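Long-range contact in peptide-binding protein (Photobacterium damsela subsp. piscicida, PDB 6SQX), which cleaves the peptidoglycan of potentially competing bacteria as a secreted NlpC/P60 endopeptidase, probably of the cysteine type: residues 124-134 with 189-200. Numbering follows the deposited sequence.
Sequences ENMNLKSFPNI and LIHMSTDKKWTL
His191, in the classic beta bulge of the hairpin of strands 186-192 and 198-203 in the SH3-type domain, is gripped at both ring nitrogens by the end of helix 118-126 and the following loop. His191 NE2 donates to Met126 O at 2.8 Å, almost in the ring plane, and more weakly to Asn127 O; His191 ND1 accepts from Asn133 N at 2.9 Å. These bonds hold the ring's rotation and probably favour the NE2-protonated tautomer. The Asn133 amide lies over one face, its plane 16° from the ring: Asn133 OD1 receives Met192 N at 2.8 Å, and Asn133 ND2 donates to Met192 O at 3.0 Å. Thr194 N reaches Asn125 O at 2.8 Å. With CG anti to the backbone N (chi1 -161°), Asn125 extends to the hairpin turn, where OD1 accepts from Asp195 N at 2.9 Å and ND2 binds Asp195 OD1 weakly. That carboxylate oxygen also takes Ser193 OG and, in an Asx turn, Lys197 N. Phe131 CD2 lies over the opposite face of His191, ring planes inclined at 37°; Phe131 also touches Ile90 of helix 90-102, and its CE2 meets Ile190 CG2 at 3.4 Å. Ile134 CD1 touches Leu189 CB and Thr199 CG2, each 3.9 Å away.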
loop_
_atom_site.group_PDB
_atom_site.type_symbol
_atom_site.label_atom_id
_atom_site.label_comp_id
_atom_site.label_asym_id
_atom_site.label_seq_id
_atom_site.Cartn_x
_atom_site.Cartn_y
_atom_site.Cartn_z
ATOM N N GLU A 124 -5.370 -26.116 11.260
ATOM C CA GLU A 124 -5.879 -26.465 12.588
ATOM C C GLU A 124 -6.013 -25.224 13.455
ATOM O O GLU A 124 -7.063 -24.986 14.067
ATOM C CB GLU A 124 -4.937 -27.447 13.286
ATOM C CG GLU A 124 -5.010 -28.888 12.840
ATOM C CD GLU A 124 -4.165 -29.778 13.732
ATOM O OE1 GLU A 124 -4.597 -30.060 14.870
ATOM O OE2 GLU A 124 -3.057 -30.171 13.304
ATOM N N ASN A 125 -4.944 -24.428 13.531
ATOM C CA ASN A 125 -4.925 -23.257 14.406
ATOM C C ASN A 125 -5.944 -22.207 13.974
ATOM O O ASN A 125 -6.431 -21.431 14.810
ATOM C CB ASN A 125 -3.519 -22.667 14.385
ATOM C CG ASN A 125 -3.231 -21.750 15.573
ATOM O OD1 ASN A 125 -3.777 -21.928 16.672
ATOM N ND2 ASN A 125 -2.343 -20.776 15.360
ATOM N N MET A 126 -6.254 -22.140 12.672
ATOM C CA MET A 126 -7.274 -21.206 12.199
ATOM C C MET A 126 -8.652 -21.550 12.741
ATOM O O MET A 126 -9.492 -20.655 12.887
ATOM C CB MET A 126 -7.304 -21.166 10.667
ATOM C CG MET A 126 -6.038 -20.552 10.097
ATOM S SD MET A 126 -5.870 -20.828 8.324
ATOM C CE MET A 126 -7.119 -19.743 7.627
ATOM N N ASN A 127 -8.910 -22.830 13.009
ATOM C CA ASN A 127 -10.152 -23.285 13.651
ATOM C C ASN A 127 -11.394 -22.668 13.002
ATOM O O ASN A 127 -12.232 -22.047 13.664
ATOM C CB ASN A 127 -10.116 -23.018 15.156
ATOM C CG ASN A 127 -11.329 -23.595 15.883
ATOM O OD1 ASN A 127 -11.899 -24.606 15.463
ATOM N ND2 ASN A 127 -11.747 -22.933 16.950
ATOM N N LEU A 128 -11.507 -22.828 11.679
ATOM C CA LEU A 128 -12.615 -22.223 10.934
ATOM C C LEU A 128 -13.969 -22.853 11.217
ATOM O O LEU A 128 -14.993 -22.241 10.875
ATOM C CB LEU A 128 -12.342 -22.261 9.421
ATOM C CG LEU A 128 -11.149 -21.430 8.968
ATOM C CD1 LEU A 128 -10.965 -21.524 7.458
ATOM C CD2 LEU A 128 -11.365 -19.981 9.427
ATOM N N LYS A 129 -14.006 -24.024 11.840
ATOM C CA LYS A 129 -15.305 -24.588 12.183
ATOM C C LYS A 129 -16.077 -23.686 13.143
ATOM O O LYS A 129 -17.314 -23.759 13.198
ATOM C CB LYS A 129 -15.158 -26.016 12.724
ATOM C CG LYS A 129 -14.376 -26.107 14.026
ATOM C CD LYS A 129 -14.464 -27.520 14.614
ATOM C CE LYS A 129 -13.906 -27.578 16.036
ATOM N NZ LYS A 129 -12.418 -27.467 16.088
ATOM N N SER A 130 -15.388 -22.841 13.900
ATOM C CA SER A 130 -16.029 -21.932 14.842
ATOM C C SER A 130 -16.202 -20.515 14.288
ATOM O O SER A 130 -16.560 -19.608 15.039
ATOM C CB SER A 130 -15.238 -21.892 16.156
ATOM O OG SER A 130 -13.977 -21.262 15.976
ATOM N N PHE A 131 -15.994 -20.316 12.994
ATOM C CA PHE A 131 -15.985 -18.977 12.420
ATOM C C PHE A 131 -17.377 -18.348 12.449
ATOM O O PHE A 131 -18.366 -19.007 12.095
ATOM C CB PHE A 131 -15.528 -19.051 10.959
ATOM C CG PHE A 131 -15.466 -17.691 10.271
ATOM C CD1 PHE A 131 -16.603 -17.145 9.675
ATOM C CD2 PHE A 131 -14.284 -16.935 10.265
ATOM C CE1 PHE A 131 -16.575 -15.887 9.074
ATOM C CE2 PHE A 131 -14.254 -15.696 9.647
ATOM C CZ PHE A 131 -15.388 -15.156 9.054
ATOM N N PRO A 132 -17.491 -17.056 12.811
ATOM C CA PRO A 132 -16.444 -16.197 13.374
ATOM C C PRO A 132 -16.499 -16.318 14.899
ATOM O O PRO A 132 -17.600 -16.219 15.470
ATOM C CB PRO A 132 -16.865 -14.800 12.892
ATOM C CG PRO A 132 -18.375 -14.846 12.856
ATOM C CD PRO A 132 -18.725 -16.294 12.505
ATOM N N ASN A 133 -15.372 -16.568 15.568
ATOM C CA ASN A 133 -15.434 -16.925 16.983
ATOM C C ASN A 133 -15.226 -15.762 17.939
ATOM O O ASN A 133 -15.200 -15.987 19.158
ATOM C CB ASN A 133 -14.497 -18.088 17.326
ATOM C CG ASN A 133 -13.036 -17.711 17.236
ATOM O OD1 ASN A 133 -12.674 -16.531 17.192
ATOM N ND2 ASN A 133 -12.177 -18.725 17.220
ATOM N N ILE A 134 -15.117 -14.534 17.445
ATOM C CA ILE A 134 -15.047 -13.351 18.304
ATOM C C ILE A 134 -16.453 -12.769 18.417
ATOM O O ILE A 134 -17.015 -12.351 17.400
ATOM C CB ILE A 134 -14.049 -12.310 17.776
ATOM C CG1 ILE A 134 -12.632 -12.878 17.881
ATOM C CG2 ILE A 134 -14.173 -10.998 18.588
ATOM C CD1 ILE A 134 -11.535 -11.954 17.399
ATOM N N LEU A 189 -12.431 -6.915 14.472
ATOM C CA LEU A 189 -11.887 -8.198 14.891
ATOM C C LEU A 189 -12.868 -9.292 14.477
ATOM O O LEU A 189 -14.074 -9.190 14.759
ATOM C CB LEU A 189 -11.681 -8.204 16.410
ATOM C CG LEU A 189 -10.863 -7.022 16.973
ATOM C CD1 LEU A 189 -10.640 -7.274 18.458
ATOM C CD2 LEU A 189 -9.549 -6.741 16.247
ATOM N N ILE A 190 -12.381 -10.343 13.810
ATOM C CA ILE A 190 -13.249 -11.353 13.208
ATOM C C ILE A 190 -13.166 -12.687 13.939
ATOM O O ILE A 190 -14.194 -13.266 14.314
ATOM C CB ILE A 190 -12.937 -11.528 11.708
ATOM C CG1 ILE A 190 -13.075 -10.209 10.954
ATOM C CG2 ILE A 190 -13.856 -12.616 11.081
ATOM C CD1 ILE A 190 -12.252 -10.207 9.656
ATOM N N HIS A 191 -11.954 -13.207 14.136
ATOM C CA HIS A 191 -11.787 -14.601 14.521
ATOM C C HIS A 191 -10.405 -14.751 15.130
ATOM O O HIS A 191 -9.460 -14.100 14.684
ATOM C CB HIS A 191 -11.923 -15.460 13.251
ATOM C CG HIS A 191 -11.999 -16.936 13.505
ATOM N ND1 HIS A 191 -13.144 -17.553 13.957
ATOM C CD2 HIS A 191 -11.075 -17.920 13.351
ATOM C CE1 HIS A 191 -12.922 -18.847 14.089
ATOM N NE2 HIS A 191 -11.681 -19.103 13.716
ATOM N N MET A 192 -10.272 -15.587 16.146
ATOM C CA MET A 192 -8.994 -15.759 16.833
ATOM C C MET A 192 -8.505 -17.195 16.662
ATOM O O MET A 192 -9.305 -18.143 16.700
ATOM C CB MET A 192 -9.126 -15.389 18.335
ATOM C CG MET A 192 -7.834 -15.471 19.159
ATOM S SD MET A 192 -7.917 -14.556 20.729
ATOM C CE MET A 192 -9.569 -14.968 21.243
ATOM N N SER A 193 -7.195 -17.360 16.478
ATOM C CA SER A 193 -6.594 -18.680 16.351
ATOM C C SER A 193 -6.745 -19.483 17.650
ATOM O O SER A 193 -6.979 -18.935 18.733
ATOM C CB SER A 193 -5.121 -18.550 15.961
ATOM O OG SER A 193 -4.413 -17.862 16.981
ATOM N N THR A 194 -6.616 -20.806 17.528
ATOM C CA THR A 194 -6.777 -21.658 18.705
ATOM C C THR A 194 -5.744 -21.329 19.776
ATOM O O THR A 194 -6.070 -21.310 20.974
ATOM C CB THR A 194 -6.711 -23.135 18.312
ATOM O OG1 THR A 194 -7.728 -23.410 17.336
ATOM C CG2 THR A 194 -6.909 -24.050 19.534
ATOM N N ASP A 195 -4.497 -21.047 19.369
ATOM C CA ASP A 195 -3.463 -20.701 20.337
ATOM C C ASP A 195 -3.550 -19.259 20.810
ATOM O O ASP A 195 -2.722 -18.839 21.628
ATOM C CB ASP A 195 -2.056 -21.054 19.814
ATOM C CG ASP A 195 -1.626 -20.216 18.607
ATOM O OD1 ASP A 195 -2.344 -19.274 18.205
ATOM O OD2 ASP A 195 -0.554 -20.529 18.046
ATOM N N LYS A 196 -4.520 -18.495 20.306
ATOM C CA LYS A 196 -4.796 -17.113 20.669
ATOM C C LYS A 196 -3.720 -16.145 20.223
ATOM O O LYS A 196 -3.855 -14.926 20.472
ATOM C CB LYS A 196 -5.093 -16.917 22.165
ATOM C CG LYS A 196 -6.251 -17.794 22.638
ATOM C CD LYS A 196 -6.683 -17.473 24.072
ATOM C CE LYS A 196 -7.691 -18.507 24.573
ATOM N NZ LYS A 196 -8.896 -18.555 23.684
ATOM N N LYS A 197 -2.675 -16.616 19.535
ATOM C CA LYS A 197 -1.586 -15.714 19.181
ATOM C C LYS A 197 -1.890 -14.841 17.974
ATOM O O LYS A 197 -1.176 -13.861 17.762
ATOM C CB LYS A 197 -0.308 -16.515 18.940
ATOM C CG LYS A 197 0.193 -17.257 20.178
ATOM C CD LYS A 197 1.446 -18.065 19.856
ATOM C CE LYS A 197 2.083 -18.676 21.098
ATOM N NZ LYS A 197 3.393 -19.314 20.759
ATOM N N TRP A 198 -2.885 -15.198 17.161
ATOM C CA TRP A 198 -3.205 -14.478 15.936
ATOM C C TRP A 198 -4.685 -14.130 15.899
ATOM O O TRP A 198 -5.530 -14.899 16.365
ATOM C CB TRP A 198 -2.899 -15.343 14.716
ATOM C CG TRP A 198 -1.455 -15.655 14.555
ATOM C CD1 TRP A 198 -0.783 -16.721 15.100
ATOM C CD2 TRP A 198 -0.495 -14.932 13.761
ATOM N NE1 TRP A 198 0.544 -16.693 14.708
ATOM C CE2 TRP A 198 0.747 -15.603 13.897
ATOM C CE3 TRP A 198 -0.559 -13.768 12.977
ATOM C CZ2 TRP A 198 1.902 -15.164 13.253
ATOM C CZ3 TRP A 198 0.597 -13.330 12.334
ATOM C CH2 TRP A 198 1.809 -14.006 12.502
ATOM N N THR A 199 -5.005 -12.978 15.300
ATOM C CA THR A 199 -6.384 -12.543 15.123
ATOM C C THR A 199 -6.599 -12.163 13.671
ATOM O O THR A 199 -5.766 -11.472 13.081
ATOM C CB THR A 199 -6.713 -11.374 16.066
ATOM O OG1 THR A 199 -6.596 -11.837 17.414
ATOM C CG2 THR A 199 -8.155 -10.893 15.861
ATOM N N LEU A 200 -7.698 -12.648 13.086
ATOM C CA LEU A 200 -8.101 -12.287 11.740
ATOM C C LEU A 200 -8.871 -10.980 11.835
ATOM O O LEU A 200 -9.801 -10.868 12.642
ATOM C CB LEU A 200 -9.040 -13.378 11.204
ATOM C CG LEU A 200 -9.587 -13.144 9.771
ATOM C CD1 LEU A 200 -8.497 -12.948 8.665
ATOM C CD2 LEU A 200 -10.590 -14.243 9.383
HETATM O O HOH W 1 -8.078 -25.813 17.066
#